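Local coordinates for nine-heme cytochrome c (Desulfovibrio desulfuricans, PDB 1OFW), which carries electrons through nine c-type hemes and may form part of a transmembrane redox complex that passes electrons to the cytoplasm for sulfate reduction, at residues A29-V34 with H131-S136; S12-F17 with V33-L38; R78-T83 with V95-C100. All coordinates share one frame; numbering follows the deposited sequence.

Contact 1 (A29-V34 with H131-S136); sequences AMKPVV and HNITPS. With HEC (heme c), chain G.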
loop_
_atom_site.group_PDB
_atom_site.type_symbol
_atom_site.label_atom_id
_atom_site.label_comp_id
_atom_site.label_asym_id
_atom_site.label_seq_id
_atom_site.Cartn_x
_atom_site.Cartn_y
_atom_site.Cartn_z
ATOM N N ALA A 29 -10.029 -5.723 -20.062
ATOM C CA ALA A 29 -10.185 -5.179 -18.733
ATOM C C ALA A 29 -9.175 -5.771 -17.752
ATOM O O ALA A 29 -8.580 -6.818 -17.994
ATOM C CB ALA A 29 -11.574 -5.511 -18.217
ATOM N N MET A 30 -9.040 -5.069 -16.627
ATOM C CA MET A 30 -8.345 -5.677 -15.497
ATOM C C MET A 30 -9.146 -6.860 -14.957
ATOM O O MET A 30 -10.354 -6.982 -15.199
ATOM C CB MET A 30 -8.176 -4.671 -14.350
ATOM C CG MET A 30 -7.418 -3.408 -14.726
ATOM S SD MET A 30 -5.659 -3.701 -15.005
ATOM C CE MET A 30 -5.127 -4.082 -13.339
ATOM N N LYS A 31 -8.520 -7.742 -14.177
ATOM C CA LYS A 31 -9.250 -8.714 -13.382
ATOM C C LYS A 31 -10.215 -7.950 -12.495
ATOM O O LYS A 31 -9.854 -6.914 -11.932
ATOM C CB LYS A 31 -8.337 -9.550 -12.486
ATOM C CG LYS A 31 -7.456 -10.500 -13.302
ATOM C CD LYS A 31 -6.551 -11.247 -12.342
ATOM C CE LYS A 31 -5.758 -12.309 -13.078
ATOM N NZ LYS A 31 -4.935 -13.042 -12.059
ATOM N N PRO A 32 -11.459 -8.412 -12.355
ATOM C CA PRO A 32 -12.338 -7.796 -11.367
ATOM C C PRO A 32 -11.771 -7.829 -9.954
ATOM O O PRO A 32 -10.901 -8.626 -9.629
ATOM C CB PRO A 32 -13.618 -8.624 -11.486
ATOM C CG PRO A 32 -13.583 -9.153 -12.891
ATOM C CD PRO A 32 -12.107 -9.456 -13.151
ATOM N N VAL A 33 -12.276 -6.945 -9.124
ATOM C CA VAL A 33 -11.845 -6.770 -7.729
ATOM C C VAL A 33 -12.823 -7.398 -6.753
ATOM O O VAL A 33 -14.016 -7.076 -6.821
ATOM C CB VAL A 33 -11.704 -5.276 -7.424
ATOM C CG1 VAL A 33 -11.384 -5.049 -5.969
ATOM C CG2 VAL A 33 -10.634 -4.641 -8.316
ATOM N N VAL A 34 -12.328 -8.252 -5.869
ATOM C CA VAL A 34 -13.192 -8.779 -4.811
ATOM C C VAL A 34 -12.938 -7.937 -3.564
ATOM O O VAL A 34 -11.853 -7.928 -2.977
ATOM C CB VAL A 34 -12.949 -10.255 -4.540
ATOM C CG1 VAL A 34 -13.881 -10.720 -3.425
ATOM C CG2 VAL A 34 -13.188 -11.090 -5.791
ATOM N N HIS A 131 -7.014 -6.366 -7.820
ATOM C CA HIS A 131 -7.456 -7.034 -9.052
ATOM C C HIS A 131 -7.089 -8.510 -8.956
ATOM O O HIS A 131 -6.073 -8.986 -9.454
ATOM C CB HIS A 131 -6.840 -6.308 -10.257
ATOM C CG HIS A 131 -7.344 -4.904 -10.439
ATOM N ND1 HIS A 131 -8.559 -4.664 -11.094
ATOM C CD2 HIS A 131 -6.871 -3.684 -10.100
ATOM C CE1 HIS A 131 -8.779 -3.370 -11.125
ATOM N NE2 HIS A 131 -7.774 -2.727 -10.530
ATOM N N ASN A 132 -7.930 -9.204 -8.204
ATOM C CA ASN A 132 -7.579 -10.421 -7.469
ATOM C C ASN A 132 -8.560 -11.556 -7.659
ATOM O O ASN A 132 -8.522 -12.512 -6.859
ATOM C CB ASN A 132 -7.493 -10.028 -5.983
ATOM C CG ASN A 132 -8.797 -9.601 -5.353
ATOM O OD1 ASN A 132 -9.862 -9.683 -5.936
ATOM N ND2 ASN A 132 -8.802 -9.123 -4.116
ATOM N N ILE A 133 -9.428 -11.530 -8.630
ATOM C CA ILE A 133 -10.459 -12.558 -8.818
ATOM C C ILE A 133 -9.978 -13.990 -8.946
ATOM O O ILE A 133 -8.959 -14.284 -9.559
ATOM C CB ILE A 133 -11.291 -12.296 -10.111
ATOM C CG1 ILE A 133 -12.592 -13.113 -10.110
ATOM C CG2 ILE A 133 -10.506 -12.564 -11.388
ATOM C CD1 ILE A 133 -13.574 -12.734 -9.042
ATOM N N THR A 134 -10.817 -14.914 -8.450
ATOM C CA THR A 134 -10.569 -16.326 -8.601
ATOM C C THR A 134 -10.426 -16.736 -10.066
ATOM O O THR A 134 -11.157 -16.293 -10.943
ATOM C CB THR A 134 -11.642 -17.227 -7.963
ATOM O OG1 THR A 134 -11.403 -18.589 -8.364
ATOM C CG2 THR A 134 -13.033 -16.866 -8.461
ATOM N N PRO A 135 -9.461 -17.620 -10.358
ATOM C CA PRO A 135 -9.353 -18.165 -11.715
ATOM C C PRO A 135 -10.583 -18.902 -12.168
ATOM O O PRO A 135 -10.767 -19.132 -13.357
ATOM C CB PRO A 135 -8.217 -19.189 -11.596
ATOM C CG PRO A 135 -7.381 -18.652 -10.479
ATOM C CD PRO A 135 -8.383 -18.131 -9.478
ATOM N N SER A 136 -11.477 -19.273 -11.273
ATOM C CA SER A 136 -12.685 -19.987 -11.662
ATOM C C SER A 136 -13.712 -19.164 -12.417
ATOM O O SER A 136 -14.582 -19.689 -13.126
ATOM C CB SER A 136 -13.333 -20.537 -10.379
ATOM O OG SER A 136 -12.402 -21.386 -9.724
HETATM FE FE HEC G . -7.689 -0.719 -10.333
HETATM C CHA HEC G . -10.791 -0.502 -11.773
HETATM C CHB HEC G . -6.269 -0.396 -13.415
HETATM C CHC HEC G . -4.592 -0.880 -8.916
HETATM C CHD HEC G . -9.142 -0.991 -7.255
HETATM N NA HEC G . -8.405 -0.465 -12.181
HETATM C C1A HEC G . -9.733 -0.356 -12.619
HETATM C C2A HEC G . -9.781 -0.013 -14.022
HETATM C C3A HEC G . -8.514 0.011 -14.458
HETATM C C4A HEC G . -7.640 -0.285 -13.325
HETATM C CMA HEC G . -7.992 0.286 -15.881
HETATM C CAA HEC G . -11.074 0.283 -14.792
HETATM C CBA HEC G . -11.816 -0.989 -15.253
HETATM C CGA HEC G . -11.069 -1.810 -16.284
HETATM O O1A HEC G . -10.771 -1.245 -17.381
HETATM O O2A HEC G . -10.818 -3.009 -16.013
HETATM N NB HEC G . -5.824 -0.663 -11.036
HETATM C C1B HEC G . -5.405 -0.591 -12.354
HETATM C C2B HEC G . -3.966 -0.754 -12.426
HETATM C C3B HEC G . -3.516 -0.868 -11.155
HETATM C C4B HEC G . -4.666 -0.803 -10.289
HETATM C CMB HEC G . -3.181 -0.825 -13.749
HETATM C CAB HEC G . -2.094 -1.076 -10.623
HETATM C CBB HEC G . -1.130 0.002 -11.215
HETATM N NC HEC G . -7.015 -0.935 -8.474
HETATM C C1C HEC G . -5.690 -0.975 -8.082
HETATM C C2C HEC G . -5.624 -1.134 -6.657
HETATM C C3C HEC G . -6.890 -1.177 -6.186
HETATM C C4C HEC G . -7.755 -1.028 -7.322
HETATM C CMC HEC G . -4.282 -1.275 -5.907
HETATM C CAC HEC G . -7.382 -1.446 -4.751
HETATM C CBC HEC G . -6.777 -0.482 -3.705
HETATM N ND HEC G . -9.568 -0.775 -9.657
HETATM C C1D HEC G . -9.969 -0.962 -8.353
HETATM C C2D HEC G . -11.412 -1.147 -8.305
HETATM C C3D HEC G . -11.859 -1.047 -9.567
HETATM C C4D HEC G . -10.734 -0.758 -10.413
HETATM C CMD HEC G . -12.228 -1.397 -7.013
HETATM C CAD HEC G . -13.319 -1.223 -10.045
HETATM C CBD HEC G . -13.606 -2.729 -10.324
HETATM C CGD HEC G . -13.086 -3.195 -11.653
HETATM O O1D HEC G . -12.288 -4.179 -11.764
HETATM O O2D HEC G . -13.503 -2.569 -12.665
HETATM O O HOH W 1 -6.287 -13.441 -9.459
HETATM O O HOH W 2 -7.487 -15.030 -11.611
#

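Contact 2 (S12-F17 with V33-L38); sequences SAIVMF and VVFNHL. With HEC (heme c), chain C.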
loop_
_atom_site.group_PDB
_atom_site.type_symbol
_atom_site.label_atom_id
_atom_site.label_comp_id
_atom_site.label_asym_id
_atom_site.label_seq_id
_atom_site.Cartn_x
_atom_site.Cartn_y
_atom_site.Cartn_z
ATOM N N SER A 12 -21.018 -9.782 2.168
ATOM C CA SER A 12 -19.809 -9.911 2.976
ATOM C C SER A 12 -18.597 -9.616 2.131
ATOM O O SER A 12 -17.670 -8.923 2.567
ATOM C CB SER A 12 -19.753 -11.335 3.560
ATOM O OG SER A 12 -18.700 -11.427 4.529
ATOM N N ALA A 13 -18.606 -10.179 0.938
ATOM C CA ALA A 13 -17.590 -9.927 -0.079
ATOM C C ALA A 13 -18.284 -9.774 -1.433
ATOM O O ALA A 13 -19.294 -10.433 -1.641
ATOM C CB ALA A 13 -16.540 -11.020 -0.104
ATOM N N ILE A 14 -17.769 -8.917 -2.288
ATOM C CA ILE A 14 -18.417 -8.390 -3.462
ATOM C C ILE A 14 -17.457 -8.426 -4.646
ATOM O O ILE A 14 -16.407 -7.808 -4.509
ATOM C CB ILE A 14 -18.851 -6.902 -3.237
ATOM C CG1 ILE A 14 -19.804 -6.713 -2.062
ATOM C CG2 ILE A 14 -19.384 -6.279 -4.523
ATOM C CD1 ILE A 14 -19.966 -5.301 -1.518
ATOM N N VAL A 15 -17.805 -9.047 -5.751
ATOM C CA VAL A 15 -17.029 -8.860 -6.982
ATOM C C VAL A 15 -17.463 -7.545 -7.657
ATOM O O VAL A 15 -18.652 -7.347 -7.934
ATOM C CB VAL A 15 -17.186 -9.987 -7.991
ATOM C CG1 VAL A 15 -16.160 -9.823 -9.098
ATOM C CG2 VAL A 15 -17.022 -11.361 -7.333
ATOM N N MET A 16 -16.516 -6.663 -7.920
ATOM C CA MET A 16 -16.674 -5.400 -8.597
ATOM C C MET A 16 -16.126 -5.484 -10.008
ATOM O O MET A 16 -14.969 -5.810 -10.275
ATOM C CB MET A 16 -15.959 -4.282 -7.830
ATOM C CG MET A 16 -16.437 -4.154 -6.383
ATOM S SD MET A 16 -15.507 -2.960 -5.422
ATOM C CE MET A 16 -16.015 -1.433 -6.195
ATOM N N PHE A 17 -17.008 -5.192 -10.974
ATOM C CA PHE A 17 -16.691 -5.335 -12.372
ATOM C C PHE A 17 -16.546 -4.010 -13.090
ATOM O O PHE A 17 -16.998 -2.967 -12.597
ATOM C CB PHE A 17 -17.830 -6.095 -13.092
ATOM C CG PHE A 17 -17.920 -7.549 -12.699
ATOM C CD1 PHE A 17 -18.744 -7.932 -11.657
ATOM C CD2 PHE A 17 -17.213 -8.517 -13.359
ATOM C CE1 PHE A 17 -18.815 -9.252 -11.330
ATOM C CE2 PHE A 17 -17.268 -9.858 -13.045
ATOM C CZ PHE A 17 -18.109 -10.227 -12.011
ATOM N N VAL A 33 -12.276 -6.945 -9.124
ATOM C CA VAL A 33 -11.845 -6.770 -7.729
ATOM C C VAL A 33 -12.823 -7.398 -6.753
ATOM O O VAL A 33 -14.016 -7.076 -6.821
ATOM C CB VAL A 33 -11.704 -5.276 -7.424
ATOM C CG1 VAL A 33 -11.384 -5.049 -5.969
ATOM C CG2 VAL A 33 -10.634 -4.641 -8.316
ATOM N N VAL A 34 -12.328 -8.252 -5.869
ATOM C CA VAL A 34 -13.192 -8.779 -4.811
ATOM C C VAL A 34 -12.938 -7.937 -3.564
ATOM O O VAL A 34 -11.853 -7.928 -2.977
ATOM C CB VAL A 34 -12.949 -10.255 -4.540
ATOM C CG1 VAL A 34 -13.881 -10.720 -3.425
ATOM C CG2 VAL A 34 -13.188 -11.090 -5.791
ATOM N N PHE A 35 -13.920 -7.157 -3.175
ATOM C CA PHE A 35 -13.890 -6.220 -2.085
ATOM C C PHE A 35 -14.500 -6.888 -0.860
ATOM O O PHE A 35 -15.633 -7.366 -0.930
ATOM C CB PHE A 35 -14.668 -4.962 -2.465
ATOM C CG PHE A 35 -14.782 -3.961 -1.337
ATOM C CD1 PHE A 35 -13.680 -3.224 -0.917
ATOM C CD2 PHE A 35 -15.962 -3.745 -0.667
ATOM C CE1 PHE A 35 -13.754 -2.313 0.091
ATOM C CE2 PHE A 35 -16.022 -2.816 0.346
ATOM C CZ PHE A 35 -14.934 -2.095 0.776
ATOM N N ASN A 36 -13.770 -6.940 0.252
ATOM C CA ASN A 36 -14.225 -7.548 1.493
ATOM C C ASN A 36 -14.916 -6.502 2.343
ATOM O O ASN A 36 -14.320 -5.736 3.119
ATOM C CB ASN A 36 -13.025 -8.198 2.214
ATOM C CG ASN A 36 -13.517 -9.149 3.291
ATOM O OD1 ASN A 36 -14.490 -8.815 3.964
ATOM N ND2 ASN A 36 -12.852 -10.296 3.462
ATOM N N HIS A 37 -16.242 -6.407 2.149
ATOM C CA HIS A 37 -17.032 -5.393 2.803
ATOM C C HIS A 37 -17.063 -5.610 4.308
ATOM O O HIS A 37 -17.060 -4.667 5.086
ATOM C CB HIS A 37 -18.457 -5.375 2.215
ATOM C CG HIS A 37 -19.194 -4.104 2.464
ATOM N ND1 HIS A 37 -19.739 -3.718 3.662
ATOM C CD2 HIS A 37 -19.463 -3.050 1.629
ATOM C CE1 HIS A 37 -20.305 -2.531 3.549
ATOM N NE2 HIS A 37 -20.153 -2.092 2.313
ATOM N N LEU A 38 -17.099 -6.886 4.695
ATOM C CA LEU A 38 -17.146 -7.234 6.121
ATOM C C LEU A 38 -15.946 -6.633 6.838
ATOM O O LEU A 38 -16.137 -6.012 7.886
ATOM C CB LEU A 38 -17.207 -8.748 6.252
ATOM C CG LEU A 38 -17.189 -9.306 7.692
ATOM C CD1 LEU A 38 -18.556 -9.130 8.316
ATOM C CD2 LEU A 38 -16.733 -10.753 7.751
HETATM FE FE HEC C . -20.702 -0.296 1.592
HETATM C CHA HEC C . -21.377 -1.927 -1.314
HETATM C CHB HEC C . -23.975 -0.595 2.562
HETATM C CHC HEC C . -19.889 0.848 4.684
HETATM C CHD HEC C . -17.578 0.497 0.450
HETATM N NA HEC C . -22.333 -1.084 0.785
HETATM C C1A HEC C . -22.409 -1.753 -0.415
HETATM C C2A HEC C . -23.780 -2.209 -0.619
HETATM C C3A HEC C . -24.493 -1.826 0.448
HETATM C C4A HEC C . -23.606 -1.119 1.344
HETATM C CMA HEC C . -25.987 -2.040 0.776
HETATM C CAA HEC C . -24.297 -2.955 -1.868
HETATM C CBA HEC C . -24.845 -1.863 -2.817
HETATM C CGA HEC C . -25.209 -2.279 -4.217
HETATM O O1A HEC C . -24.647 -3.239 -4.780
HETATM O O2A HEC C . -26.115 -1.596 -4.769
HETATM N NB HEC C . -21.734 0.098 3.253
HETATM C C1B HEC C . -23.102 -0.065 3.477
HETATM C C2B HEC C . -23.428 0.395 4.815
HETATM C C3B HEC C . -22.284 0.737 5.432
HETATM C C4B HEC C . -21.220 0.552 4.437
HETATM C CMB HEC C . -24.873 0.434 5.372
HETATM C CAB HEC C . -22.019 1.219 6.854
HETATM C CBB HEC C . -22.441 0.195 7.915
HETATM N NC HEC C . -19.072 0.513 2.391
HETATM C C1C HEC C . -18.932 0.915 3.686
HETATM C C2C HEC C . -17.608 1.443 3.894
HETATM C C3C HEC C . -16.968 1.392 2.715
HETATM C C4C HEC C . -17.863 0.793 1.761
HETATM C CMC HEC C . -17.103 2.018 5.235
HETATM C CAC HEC C . -15.583 1.922 2.325
HETATM C CBC HEC C . -14.423 1.379 3.167
HETATM N ND HEC C . -19.703 -0.595 -0.104
HETATM C C1D HEC C . -18.410 -0.205 -0.400
HETATM C C2D HEC C . -18.048 -0.673 -1.703
HETATM C C3D HEC C . -19.061 -1.422 -2.174
HETATM C C4D HEC C . -20.123 -1.340 -1.173
HETATM C CMD HEC C . -16.674 -0.348 -2.360
HETATM C CAD HEC C . -19.137 -2.228 -3.471
HETATM C CBD HEC C . -19.928 -1.514 -4.589
HETATM C CGD HEC C . -19.991 -2.440 -5.836
HETATM O O1D HEC C . -19.619 -1.901 -6.896
HETATM O O2D HEC C . -20.400 -3.608 -5.752
HETATM O O HOH W 3 -16.013 -11.353 3.830
#

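Contact 3 (R78-T83 with V95-C100); sequences RAMHAT and VSCVSC. With HEC (heme c), chain G.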
loop_
_atom_site.group_PDB
_atom_site.type_symbol
_atom_site.label_atom_id
_atom_site.label_comp_id
_atom_site.label_asym_id
_atom_site.label_seq_id
_atom_site.Cartn_x
_atom_site.Cartn_y
_atom_site.Cartn_z
ATOM N N ARG A 78 -11.072 6.965 -11.837
ATOM C CA ARG A 78 -10.852 8.076 -10.934
ATOM C C ARG A 78 -11.438 7.767 -9.570
ATOM O O ARG A 78 -10.749 7.961 -8.565
ATOM C CB ARG A 78 -11.441 9.353 -11.529
ATOM C CG ARG A 78 -11.288 10.561 -10.622
ATOM C CD ARG A 78 -9.867 11.050 -10.596
ATOM N NE ARG A 78 -9.776 12.183 -9.671
ATOM C CZ ARG A 78 -8.627 12.627 -9.208
ATOM N NH1 ARG A 78 -7.490 12.079 -9.552
ATOM N NH2 ARG A 78 -8.691 13.662 -8.374
ATOM N N ALA A 79 -12.660 7.236 -9.562
ATOM C CA ALA A 79 -13.311 6.956 -8.285
ATOM C C ALA A 79 -12.560 5.922 -7.441
ATOM O O ALA A 79 -12.588 6.015 -6.197
ATOM C CB ALA A 79 -14.731 6.488 -8.563
ATOM N N MET A 80 -11.926 4.956 -8.103
ATOM C CA MET A 80 -11.304 3.879 -7.341
ATOM C C MET A 80 -9.856 4.166 -6.996
ATOM O O MET A 80 -9.341 3.638 -6.014
ATOM C CB MET A 80 -11.417 2.607 -8.170
ATOM C CG MET A 80 -12.868 2.233 -8.498
ATOM S SD MET A 80 -13.825 1.846 -7.013
ATOM C CE MET A 80 -15.259 2.853 -7.240
ATOM N N HIS A 81 -9.169 4.992 -7.792
ATOM C CA HIS A 81 -7.739 5.167 -7.611
ATOM C C HIS A 81 -7.273 6.602 -7.362
ATOM O O HIS A 81 -6.054 6.787 -7.174
ATOM C CB HIS A 81 -7.051 4.672 -8.859
ATOM C CG HIS A 81 -7.408 3.348 -9.426
ATOM N ND1 HIS A 81 -8.152 3.341 -10.574
ATOM C CD2 HIS A 81 -7.135 2.044 -9.172
ATOM C CE1 HIS A 81 -8.339 2.097 -10.979
ATOM N NE2 HIS A 81 -7.741 1.291 -10.137
ATOM N N ALA A 82 -8.165 7.584 -7.370
ATOM C CA ALA A 82 -7.704 8.963 -7.231
ATOM C C ALA A 82 -6.839 9.204 -5.999
ATOM O O ALA A 82 -7.150 8.755 -4.899
ATOM C CB ALA A 82 -8.906 9.893 -7.120
ATOM N N THR A 83 -5.741 9.952 -6.117
ATOM C CA THR A 83 -4.986 10.296 -4.924
ATOM C C THR A 83 -4.952 11.779 -4.629
ATOM O O THR A 83 -4.507 12.178 -3.550
ATOM C CB THR A 83 -3.523 9.815 -5.022
ATOM O OG1 THR A 83 -2.965 10.345 -6.214
ATOM C CG2 THR A 83 -3.517 8.297 -5.094
ATOM N N VAL A 95 -13.708 9.573 -0.841
ATOM C CA VAL A 95 -12.484 8.778 -0.782
ATOM C C VAL A 95 -12.517 7.807 -1.953
ATOM O O VAL A 95 -13.524 7.350 -2.471
ATOM C CB VAL A 95 -12.362 7.988 0.529
ATOM C CG1 VAL A 95 -12.356 8.958 1.725
ATOM C CG2 VAL A 95 -13.502 6.996 0.692
ATOM N N SER A 96 -11.381 7.397 -2.448
ATOM C CA SER A 96 -11.110 6.243 -3.262
ATOM C C SER A 96 -10.384 5.130 -2.483
ATOM O O SER A 96 -9.940 5.374 -1.355
ATOM C CB SER A 96 -10.321 6.614 -4.513
ATOM O OG SER A 96 -8.999 6.852 -4.095
ATOM N N CYS A 97 -10.295 3.948 -3.071
ATOM C CA CYS A 97 -9.606 2.830 -2.428
ATOM C C CYS A 97 -8.162 3.234 -2.136
ATOM O O CYS A 97 -7.667 3.073 -1.025
ATOM C CB CYS A 97 -9.607 1.608 -3.307
ATOM S SG CYS A 97 -11.117 1.081 -4.140
ATOM N N VAL A 98 -7.517 3.791 -3.166
ATOM C CA VAL A 98 -6.104 4.141 -3.021
ATOM C C VAL A 98 -5.858 5.253 -2.056
ATOM O O VAL A 98 -4.928 5.236 -1.233
ATOM C CB VAL A 98 -5.523 4.465 -4.411
ATOM C CG1 VAL A 98 -4.090 4.970 -4.307
ATOM C CG2 VAL A 98 -5.591 3.237 -5.284
ATOM N N SER A 99 -6.580 6.334 -1.966
ATOM C CA SER A 99 -6.465 7.511 -1.161
ATOM C C SER A 99 -6.716 7.124 0.288
ATOM O O SER A 99 -5.928 7.621 1.096
ATOM C CB SER A 99 -7.384 8.647 -1.586
ATOM O OG SER A 99 -8.638 8.497 -0.951
ATOM N N CYS A 100 -7.709 6.310 0.600
ATOM C CA CYS A 100 -7.806 5.979 2.020
ATOM C C CYS A 100 -6.627 5.137 2.492
ATOM O O CYS A 100 -6.118 5.371 3.582
ATOM C CB CYS A 100 -9.119 5.238 2.275
ATOM S SG CYS A 100 -9.278 4.869 4.028
HETATM FE FE HEC G . -7.689 -0.719 -10.333
HETATM C CHA HEC G . -10.791 -0.502 -11.773
HETATM C CHB HEC G . -6.269 -0.396 -13.415
HETATM C CHC HEC G . -4.592 -0.880 -8.916
HETATM C CHD HEC G . -9.142 -0.991 -7.255
HETATM N NA HEC G . -8.405 -0.465 -12.181
HETATM C C1A HEC G . -9.733 -0.356 -12.619
HETATM C C2A HEC G . -9.781 -0.013 -14.022
HETATM C C3A HEC G . -8.514 0.011 -14.458
HETATM C C4A HEC G . -7.640 -0.285 -13.325
HETATM C CMA HEC G . -7.992 0.286 -15.881
HETATM C CAA HEC G . -11.074 0.283 -14.792
HETATM C CBA HEC G . -11.816 -0.989 -15.253
HETATM C CGA HEC G . -11.069 -1.810 -16.284
HETATM O O1A HEC G . -10.771 -1.245 -17.381
HETATM O O2A HEC G . -10.818 -3.009 -16.013
HETATM N NB HEC G . -5.824 -0.663 -11.036
HETATM C C1B HEC G . -5.405 -0.591 -12.354
HETATM C C2B HEC G . -3.966 -0.754 -12.426
HETATM C C3B HEC G . -3.516 -0.868 -11.155
HETATM C C4B HEC G . -4.666 -0.803 -10.289
HETATM C CMB HEC G . -3.181 -0.825 -13.749
HETATM C CAB HEC G . -2.094 -1.076 -10.623
HETATM C CBB HEC G . -1.130 0.002 -11.215
HETATM N NC HEC G . -7.015 -0.935 -8.474
HETATM C C1C HEC G . -5.690 -0.975 -8.082
HETATM C C2C HEC G . -5.624 -1.134 -6.657
HETATM C C3C HEC G . -6.890 -1.177 -6.186
HETATM C C4C HEC G . -7.755 -1.028 -7.322
HETATM C CMC HEC G . -4.282 -1.275 -5.907
HETATM C CAC HEC G . -7.382 -1.446 -4.751
HETATM C CBC HEC G . -6.777 -0.482 -3.705
HETATM N ND HEC G . -9.568 -0.775 -9.657
HETATM C C1D HEC G . -9.969 -0.962 -8.353
HETATM C C2D HEC G . -11.412 -1.147 -8.305
HETATM C C3D HEC G . -11.859 -1.047 -9.567
HETATM C C4D HEC G . -10.734 -0.758 -10.413
HETATM C CMD HEC G . -12.228 -1.397 -7.013
HETATM C CAD HEC G . -13.319 -1.223 -10.045
HETATM C CBD HEC G . -13.606 -2.729 -10.324
HETATM C CGD HEC G . -13.086 -3.195 -11.653
HETATM O O1D HEC G . -12.288 -4.179 -11.764
HETATM O O2D HEC G . -13.503 -2.569 -12.665
#

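Contact 1 (A29-V34 with H131-S136)
The imidazole of His131 is clamped between two methyl groups, each in a CH-pi contact: Met30 CE lies over one face, 3.8 Å from the ring centroid, and Val33 CG2 over the opposite face, 3.7 Å from it. At the ring edge, Lys31 O accepts a hydrogen bond from His131 ND1 at 2.7 Å (N-H...O 163°), lying in the ring plane. With NE2 bound to the iron at 2.0 Å, the imidazole is fixed at both nitrogens; the ND1 bond would probably lend the ligand some imidazolate character. Met30 bends at chi2 and chi3, laying CG, SD and CE along the porphyrin, while its backbone N donates to the heme propionate O2A at 2.8 Å. Farther from the heme, the amide of Asn132 uses OD1 to receive Val34 N at 2.9 Å, the donor tilted 20° from the carbonyl plane. Ile133 divides its branches, CG2 against Lys31 CB and Pro32 CD, CD1 against Val34 CG2 at 3.7 Å. Two waters link Lys31 NZ to Ile133 O, one of them held only weakly by NZ. This is half of a bis-histidine c-type heme site, His131 and His81 being the axial ligands of heme 5.

Contact 2 (S12-F17 with V33-L38)
Ile14, Phe35 and His37 meet above one heme c. His37 NE2 binds its iron at 2.0 Å, and Ile14 CD1 lies 3.9 Å from His37 CD2, obliquely to the imidazole. The same methyl comes to the edge of the Phe35 ring and touches the meso carbon CHA and the propionate carbon CAD. Phe35, with CG anti to the backbone N (chi1 176°), swings its ring away from strand 13-16 toward the porphyrin: CE2 is 3.6 Å from C2D, and the methyl CMD sits over one ring face. Met16 SD packs on Phe35 CB at 3.7 Å and makes an oblique Met-aromatic contact with the ring; the bend at chi3 (69°) carries its CE toward propionate O1D.

These groups are held by an antiparallel two-stranded ladder. Ile14 with Phe35 and Met16 with Val33 are hydrogen-bonded pairs, Met16 N to Val33 O at 2.8 Å being nearly straight. Val15 and Val34 form the non-hydrogen-bonded pair between them, and their CG2 methyls meet at 4.1 Å on the face turned from this heme. Beyond the ladder, Leu38 N donates to a lone pair of Ser12 O at 3.0 Å, and water 3 bridges Ser12 OG to Asn36 OD1. Ser12 OG is also bonded to Glu4 O. Asn36 caps helix 37-43 through Ile39 N, and Glu41 OE1 accepts a hydrogen bond from His37 ND1, consistent with the helix start orienting the iron ligand. Helix 152-164 covers the opposite face of the hairpin, touching Ala13 and Val34, while its Asn155 receives Val15 N.

Contact 3 (R78-T83 with V95-C100)
The C-terminal end of helix 76-81 abuts the start of helix 97-107, with the Met80 and Ser96 CA atoms 4.7 Å apart and Met80 O accepting two weak bonds, from Cys97 N and Val98 N. Ser96 is the N-cap of the second helix, which opens with the CXXCH motif of heme 3 (Cys97, Cys100, His101), and forms a capping box with Ser99: Ser96 OG accepts from Ser99 N at 3.3 Å, and Ser96 N returns a weak bond to Ser99 OG. The hydroxyl of Ser96 also donates a hydrogen bond to Ala82 O at 2.8 Å, in the carbonyl plane and on a lone pair. With OG between the backbone N and the carbonyl carbon (chi1 75°), one side chain caps its own helix and ties it to the other. Ser99 CB rests against the same Ala82 O.

Val98 points its CB toward the other segment and spreads over it, CG2 near His81 CA and CB. His81 turns its ring away to the heme, where NE2 binds the iron at 2.0 Å; its ND1 donates to Asp77 O, and Met80 CB lies over one ring face. The Met80 side chain bends at chi2 and chi3, placing CG 3.6 Å from C3D of the heme and SD 4.0 Å from Cys97 SG. The junction therefore carries an axial ligand of heme 5 and a thioether cysteine of heme 3. At its outer side Thr83 CG2 presses on Val98 CG1 at 3.5 Å, tighter than usual carbon packing.

In the fold
Contacts 1 and 2 share strand 33-36 and are both largely buried: its residues Val33 and Val34 pair with strand 13-16 in contact 2 and meet the loop after helix 124-130 in contact 1. Contact 3, only partly buried, lies nearer the centre of the chain and is nested within the loop that contact 1 closes. It joins two helix ends through serine capping, whereas contact 2 relies on regular sheet bonds and contact 1 on isolated bonds around a ligand histidine. Contacts 1 and 3 supply the two axial ligands of one iron; contact 2 ligates a different iron, though its Met16 and Val33 also border that heme, and touches contact 3 where Met16 CE meets Met80 SD.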